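E3 SUMO-protein ligase SIZ1 (Saccharomyces cerevisiae, PDB 3I2D) acts as an E3 ligase that promotes attachment of the ubiquitin-like modifier SUMO to septins and to PCNA. Local coordinates at residues Met85-Lys99 / Asn183-Leu197. Sequence-based numbering, arbitrary orientation.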
loop_
_atom_site.group_PDB
_atom_site.type_symbol
_atom_site.label_atom_id
_atom_site.label_comp_id
_atom_site.label_asym_id
_atom_site.label_seq_id
_atom_site.Cartn_x
_atom_site.Cartn_y
_atom_site.Cartn_z
ATOM N N MET A 85 -23.817 -1.675 2.860
ATOM C CA MET A 85 -24.717 -0.670 3.405
ATOM C C MET A 85 -24.613 0.665 2.670
ATOM O O MET A 85 -23.684 0.907 1.896
ATOM C CB MET A 85 -24.403 -0.481 4.891
ATOM C CG MET A 85 -24.183 -1.803 5.612
ATOM S SD MET A 85 -23.528 -1.658 7.286
ATOM C CE MET A 85 -21.849 -1.126 6.995
ATOM N N ASN A 86 -25.586 1.529 2.910
ATOM C CA ASN A 86 -25.600 2.842 2.294
ATOM C C ASN A 86 -25.732 3.862 3.402
ATOM O O ASN A 86 -26.440 3.633 4.386
ATOM C CB ASN A 86 -26.781 2.964 1.341
ATOM C CG ASN A 86 -26.693 1.991 0.190
ATOM O OD1 ASN A 86 -26.051 2.270 -0.826
ATOM N ND2 ASN A 86 -27.325 0.828 0.346
ATOM N N VAL A 87 -25.012 4.967 3.254
ATOM C CA VAL A 87 -25.049 6.063 4.200
ATOM C C VAL A 87 -25.824 7.152 3.480
ATOM O O VAL A 87 -25.478 7.546 2.362
ATOM C CB VAL A 87 -23.632 6.553 4.544
ATOM C CG1 VAL A 87 -23.700 7.844 5.347
ATOM C CG2 VAL A 87 -22.907 5.496 5.349
ATOM N N GLU A 88 -26.886 7.629 4.111
ATOM C CA GLU A 88 -27.723 8.662 3.509
ATOM C C GLU A 88 -27.359 10.078 3.929
ATOM O O GLU A 88 -26.573 10.293 4.854
ATOM C CB GLU A 88 -29.189 8.406 3.861
ATOM C CG GLU A 88 -29.865 7.316 3.043
ATOM C CD GLU A 88 -31.282 7.026 3.523
ATOM O OE1 GLU A 88 -32.060 6.415 2.752
ATOM O OE2 GLU A 88 -31.614 7.402 4.676
ATOM N N VAL A 89 -27.946 11.041 3.230
ATOM C CA VAL A 89 -27.749 12.449 3.522
ATOM C C VAL A 89 -28.765 12.793 4.600
ATOM O O VAL A 89 -29.967 12.646 4.390
ATOM C CB VAL A 89 -28.010 13.276 2.284
ATOM C CG1 VAL A 89 -27.822 14.748 2.589
ATOM C CG2 VAL A 89 -27.055 12.840 1.188
ATOM N N THR A 90 -28.283 13.243 5.754
ATOM C CA THR A 90 -29.153 13.557 6.888
ATOM C C THR A 90 -28.537 14.702 7.660
ATOM O O THR A 90 -27.320 14.804 7.731
ATOM C CB THR A 90 -29.297 12.324 7.844
ATOM O OG1 THR A 90 -30.040 12.688 9.013
ATOM C CG2 THR A 90 -27.937 11.831 8.289
ATOM N N GLY A 91 -29.370 15.565 8.233
ATOM C CA GLY A 91 -28.851 16.697 8.989
ATOM C C GLY A 91 -28.711 16.328 10.451
ATOM O O GLY A 91 -28.225 17.092 11.291
ATOM N N GLY A 92 -29.168 15.121 10.745
ATOM C CA GLY A 92 -29.082 14.610 12.087
ATOM C C GLY A 92 -28.294 13.321 12.072
ATOM O O GLY A 92 -27.395 13.124 11.248
ATOM N N ARG A 93 -28.653 12.445 12.998
ATOM C CA ARG A 93 -28.028 11.155 13.164
ATOM C C ARG A 93 -28.707 10.170 12.218
ATOM O O ARG A 93 -29.858 10.363 11.805
ATOM C CB ARG A 93 -28.192 10.724 14.619
ATOM C CG ARG A 93 -27.500 9.449 15.032
ATOM C CD ARG A 93 -27.458 9.391 16.562
ATOM N NE ARG A 93 -27.089 8.083 17.096
ATOM C CZ ARG A 93 -27.851 6.995 17.008
ATOM N NH1 ARG A 93 -29.031 7.053 16.404
ATOM N NH2 ARG A 93 -27.434 5.848 17.524
ATOM N N GLY A 94 -27.976 9.130 11.849
ATOM C CA GLY A 94 -28.524 8.119 10.975
ATOM C C GLY A 94 -27.658 6.900 11.163
ATOM O O GLY A 94 -26.605 7.001 11.781
ATOM N N MET A 95 -28.078 5.750 10.660
ATOM C CA MET A 95 -27.256 4.572 10.808
ATOM C C MET A 95 -27.639 3.490 9.836
ATOM O O MET A 95 -28.755 3.465 9.323
ATOM C CB MET A 95 -27.351 4.014 12.223
ATOM C CG MET A 95 -28.687 3.425 12.566
ATOM S SD MET A 95 -28.617 2.644 14.181
ATOM C CE MET A 95 -28.951 4.065 15.299
ATOM N N CYS A 96 -26.684 2.613 9.564
ATOM C CA CYS A 96 -26.934 1.496 8.691
ATOM C C CYS A 96 -26.373 0.280 9.393
ATOM O O CYS A 96 -25.359 0.347 10.088
ATOM C CB CYS A 96 -26.296 1.697 7.318
ATOM S SG CYS A 96 -24.619 2.233 7.369
ATOM N N SER A 97 -27.081 -0.825 9.241
ATOM C CA SER A 97 -26.690 -2.057 9.867
ATOM C C SER A 97 -26.683 -3.168 8.841
ATOM O O SER A 97 -27.146 -3.010 7.710
ATOM C CB SER A 97 -27.672 -2.394 10.989
ATOM O OG SER A 97 -29.004 -2.422 10.500
ATOM N N ALA A 98 -26.141 -4.296 9.249
ATOM C CA ALA A 98 -26.083 -5.449 8.390
ATOM C C ALA A 98 -25.896 -6.648 9.291
ATOM O O ALA A 98 -25.246 -6.572 10.336
ATOM C CB ALA A 98 -24.925 -5.332 7.417
ATOM N N LYS A 99 -26.517 -7.748 8.898
ATOM C CA LYS A 99 -26.405 -8.986 9.636
ATOM C C LYS A 99 -25.905 -9.957 8.585
ATOM O O LYS A 99 -26.349 -9.917 7.425
ATOM C CB LYS A 99 -27.768 -9.412 10.181
ATOM C CG LYS A 99 -28.334 -8.463 11.233
ATOM C CD LYS A 99 -29.712 -8.910 11.712
ATOM C CE LYS A 99 -30.223 -8.056 12.867
ATOM N NZ LYS A 99 -30.422 -6.630 12.483
ATOM N N ASN A 183 -23.347 -8.909 13.554
ATOM C CA ASN A 183 -24.042 -7.655 13.345
ATOM C C ASN A 183 -23.086 -6.471 13.314
ATOM O O ASN A 183 -22.324 -6.239 14.254
ATOM C CB ASN A 183 -25.095 -7.442 14.430
ATOM C CG ASN A 183 -26.325 -6.742 13.902
ATOM O OD1 ASN A 183 -26.309 -5.537 13.620
ATOM N ND2 ASN A 183 -27.405 -7.501 13.744
ATOM N N VAL A 184 -23.131 -5.731 12.214
ATOM C CA VAL A 184 -22.293 -4.561 12.037
ATOM C C VAL A 184 -23.191 -3.349 11.989
ATOM O O VAL A 184 -24.212 -3.358 11.313
ATOM C CB VAL A 184 -21.523 -4.618 10.722
ATOM C CG1 VAL A 184 -20.710 -3.351 10.552
ATOM C CG2 VAL A 184 -20.624 -5.829 10.709
ATOM N N GLU A 185 -22.809 -2.299 12.696
ATOM C CA GLU A 185 -23.617 -1.097 12.684
ATOM C C GLU A 185 -22.753 0.153 12.578
ATOM O O GLU A 185 -21.803 0.328 13.343
ATOM C CB GLU A 185 -24.458 -1.042 13.951
ATOM C CG GLU A 185 -25.614 -0.070 13.889
ATOM C CD GLU A 185 -26.523 -0.196 15.100
ATOM O OE1 GLU A 185 -27.047 -1.313 15.342
ATOM O OE2 GLU A 185 -26.708 0.821 15.809
ATOM N N LEU A 186 -23.069 1.004 11.604
ATOM C CA LEU A 186 -22.348 2.260 11.420
ATOM C C LEU A 186 -23.277 3.414 11.772
ATOM O O LEU A 186 -24.335 3.587 11.173
ATOM C CB LEU A 186 -21.885 2.444 9.974
ATOM C CG LEU A 186 -21.202 3.796 9.715
ATOM C CD1 LEU A 186 -19.783 3.802 10.278
ATOM C CD2 LEU A 186 -21.160 4.051 8.222
ATOM N N ILE A 187 -22.879 4.195 12.756
ATOM C CA ILE A 187 -23.660 5.337 13.168
ATOM C C ILE A 187 -22.957 6.579 12.644
ATOM O O ILE A 187 -21.786 6.805 12.940
ATOM C CB ILE A 187 -23.730 5.430 14.689
ATOM C CG1 ILE A 187 -24.413 4.180 15.247
ATOM C CG2 ILE A 187 -24.470 6.690 15.097
ATOM C CD1 ILE A 187 -24.543 4.204 16.738
ATOM N N TYR A 188 -23.665 7.376 11.852
ATOM C CA TYR A 188 -23.096 8.602 11.314
ATOM C C TYR A 188 -23.985 9.793 11.628
ATOM O O TYR A 188 -25.084 9.639 12.175
ATOM C CB TYR A 188 -22.913 8.466 9.811
ATOM C CG TYR A 188 -24.160 8.046 9.083
ATOM C CD1 TYR A 188 -24.986 8.985 8.476
ATOM C CD2 TYR A 188 -24.508 6.701 8.993
ATOM C CE1 TYR A 188 -26.141 8.585 7.784
ATOM C CE2 TYR A 188 -25.650 6.292 8.309
ATOM C CZ TYR A 188 -26.464 7.238 7.707
ATOM O OH TYR A 188 -27.605 6.837 7.050
ATOM N N ALA A 189 -23.512 10.981 11.273
ATOM C CA ALA A 189 -24.262 12.206 11.531
ATOM C C ALA A 189 -23.812 13.362 10.659
ATOM O O ALA A 189 -22.640 13.486 10.352
ATOM C CB ALA A 189 -24.116 12.603 12.992
ATOM N N PHE A 190 -24.752 14.214 10.267
ATOM C CA PHE A 190 -24.422 15.401 9.472
ATOM C C PHE A 190 -23.686 15.073 8.193
ATOM O O PHE A 190 -22.551 15.515 7.979
ATOM C CB PHE A 190 -23.568 16.349 10.309
ATOM C CG PHE A 190 -23.933 16.347 11.754
ATOM C CD1 PHE A 190 -22.951 16.218 12.729
ATOM C CD2 PHE A 190 -25.261 16.462 12.144
ATOM C CE1 PHE A 190 -23.282 16.204 14.073
ATOM C CE2 PHE A 190 -25.608 16.449 13.487
ATOM C CZ PHE A 190 -24.615 16.322 14.457
ATOM N N THR A 191 -24.337 14.304 7.340
ATOM C CA THR A 191 -23.734 13.941 6.081
ATOM C C THR A 191 -24.337 14.755 4.931
ATOM O O THR A 191 -25.553 14.898 4.835
ATOM C CB THR A 191 -23.928 12.448 5.822
ATOM O OG1 THR A 191 -25.324 12.120 5.922
ATOM C CG2 THR A 191 -23.150 11.648 6.840
ATOM N N THR A 192 -23.477 15.295 4.075
ATOM C CA THR A 192 -23.912 16.077 2.914
ATOM C C THR A 192 -23.820 15.247 1.635
ATOM O O THR A 192 -24.295 15.662 0.588
ATOM C CB THR A 192 -23.043 17.329 2.699
ATOM O OG1 THR A 192 -21.680 16.934 2.475
ATOM C CG2 THR A 192 -23.132 18.261 3.899
ATOM N N LYS A 193 -23.202 14.076 1.721
ATOM C CA LYS A 193 -23.050 13.213 0.563
ATOM C C LYS A 193 -23.426 11.787 0.944
ATOM O O LYS A 193 -23.477 11.469 2.123
ATOM C CB LYS A 193 -21.597 13.279 0.087
ATOM C CG LYS A 193 -21.032 14.676 0.180
ATOM C CD LYS A 193 -19.916 14.943 -0.822
ATOM C CE LYS A 193 -20.375 14.805 -2.270
ATOM N NZ LYS A 193 -19.214 15.008 -3.200
ATOM N N GLU A 194 -23.716 10.944 -0.047
ATOM C CA GLU A 194 -24.046 9.545 0.215
ATOM C C GLU A 194 -22.785 8.692 0.152
ATOM O O GLU A 194 -21.863 8.999 -0.597
ATOM C CB GLU A 194 -25.050 9.014 -0.799
ATOM C CG GLU A 194 -26.489 9.289 -0.438
ATOM C CD GLU A 194 -27.458 8.514 -1.306
ATOM O OE1 GLU A 194 -27.385 8.667 -2.549
ATOM O OE2 GLU A 194 -28.283 7.753 -0.744
ATOM N N TYR A 195 -22.742 7.627 0.947
ATOM C CA TYR A 195 -21.587 6.741 0.956
ATOM C C TYR A 195 -22.046 5.290 0.859
ATOM O O TYR A 195 -23.157 4.954 1.245
ATOM C CB TYR A 195 -20.777 6.891 2.245
ATOM C CG TYR A 195 -20.241 8.271 2.548
ATOM C CD1 TYR A 195 -21.093 9.310 2.936
ATOM C CD2 TYR A 195 -18.873 8.520 2.502
ATOM C CE1 TYR A 195 -20.585 10.562 3.278
ATOM C CE2 TYR A 195 -18.359 9.754 2.839
ATOM C CZ TYR A 195 -19.215 10.770 3.226
ATOM O OH TYR A 195 -18.681 11.985 3.562
ATOM N N LYS A 196 -21.187 4.422 0.355
ATOM C CA LYS A 196 -21.552 3.022 0.252
ATOM C C LYS A 196 -20.425 2.219 0.892
ATOM O O LYS A 196 -19.248 2.489 0.652
ATOM C CB LYS A 196 -21.747 2.631 -1.219
ATOM C CG LYS A 196 -22.546 1.361 -1.422
ATOM C CD LYS A 196 -22.870 1.153 -2.891
ATOM C CE LYS A 196 -23.701 -0.114 -3.133
ATOM N NZ LYS A 196 -25.053 -0.078 -2.493
ATOM N N LEU A 197 -20.780 1.254 1.733
ATOM C CA LEU A 197 -19.776 0.437 2.388
ATOM C C LEU A 197 -19.785 -0.974 1.831
ATOM O O LEU A 197 -20.805 -1.439 1.337
ATOM C CB LEU A 197 -20.016 0.408 3.894
ATOM C CG LEU A 197 -19.823 1.747 4.610
ATOM C CD1 LEU A 197 -20.913 2.739 4.203
ATOM C CD2 LEU A 197 -19.875 1.511 6.099
HETATM O O HOH W 1 -29.542 10.164 0.958
#
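Val87 sets a methyl over one face of the Tyr188 ring, between two packed sheets of the PINIT domain. The CG1 methyl of Val87 sits almost on the ring normal, 3.5 Å from the centroid of the Tyr188 ring, in a CH-pi contact. CG1 is anti to the backbone N of Val87 (chi1 170°), which leaves CG2 to touch Leu197 CD1 at 3.6 Å and Leu186 CD2 at 3.7 Å. The CB atoms of Val87 and Tyr195 also touch.

Tyr188 holds its CG between its own backbone N and carbonyl carbon (chi1 53°). The ring therefore folds over Gly94, its hydrogen-bonded partner on strand 93-99. Gly94 CA and O cover the face opposite Val87. At the far end of the ring, Tyr188 OH accepts a nearly straight hydrogen bond from Glu88 N, 3.1 Å long, with an N-H...O angle of 171°.

Met85 buries the next largest area after these two. Its CE methyl reaches Leu197 CD2.

Both segments turn a corner and pass from one antiparallel sheet to the other. Strand 85-87 pairs with strand 195-197, and strand 93-99 with strand 183-189. At the corner, Thr90 N donates to Thr191 OG1 at 3.2 Å. Thr90 OG1 accepts from Gly92 N in an ST turn. On the face of the sheet away from Val87 and Tyr195, Lys196 NZ donates to Asn86 OD1 at 3.0 Å.

Leu145 of strand 143-147 and Leu121 of strand 117-125 extend the apolar packing at Leu186 and Leu197. The chemistry implies an apolar seam between the sheets, in which the Tyr188 hydroxyl is tied to the backbone N of Glu88 and the ring is clasped on both faces.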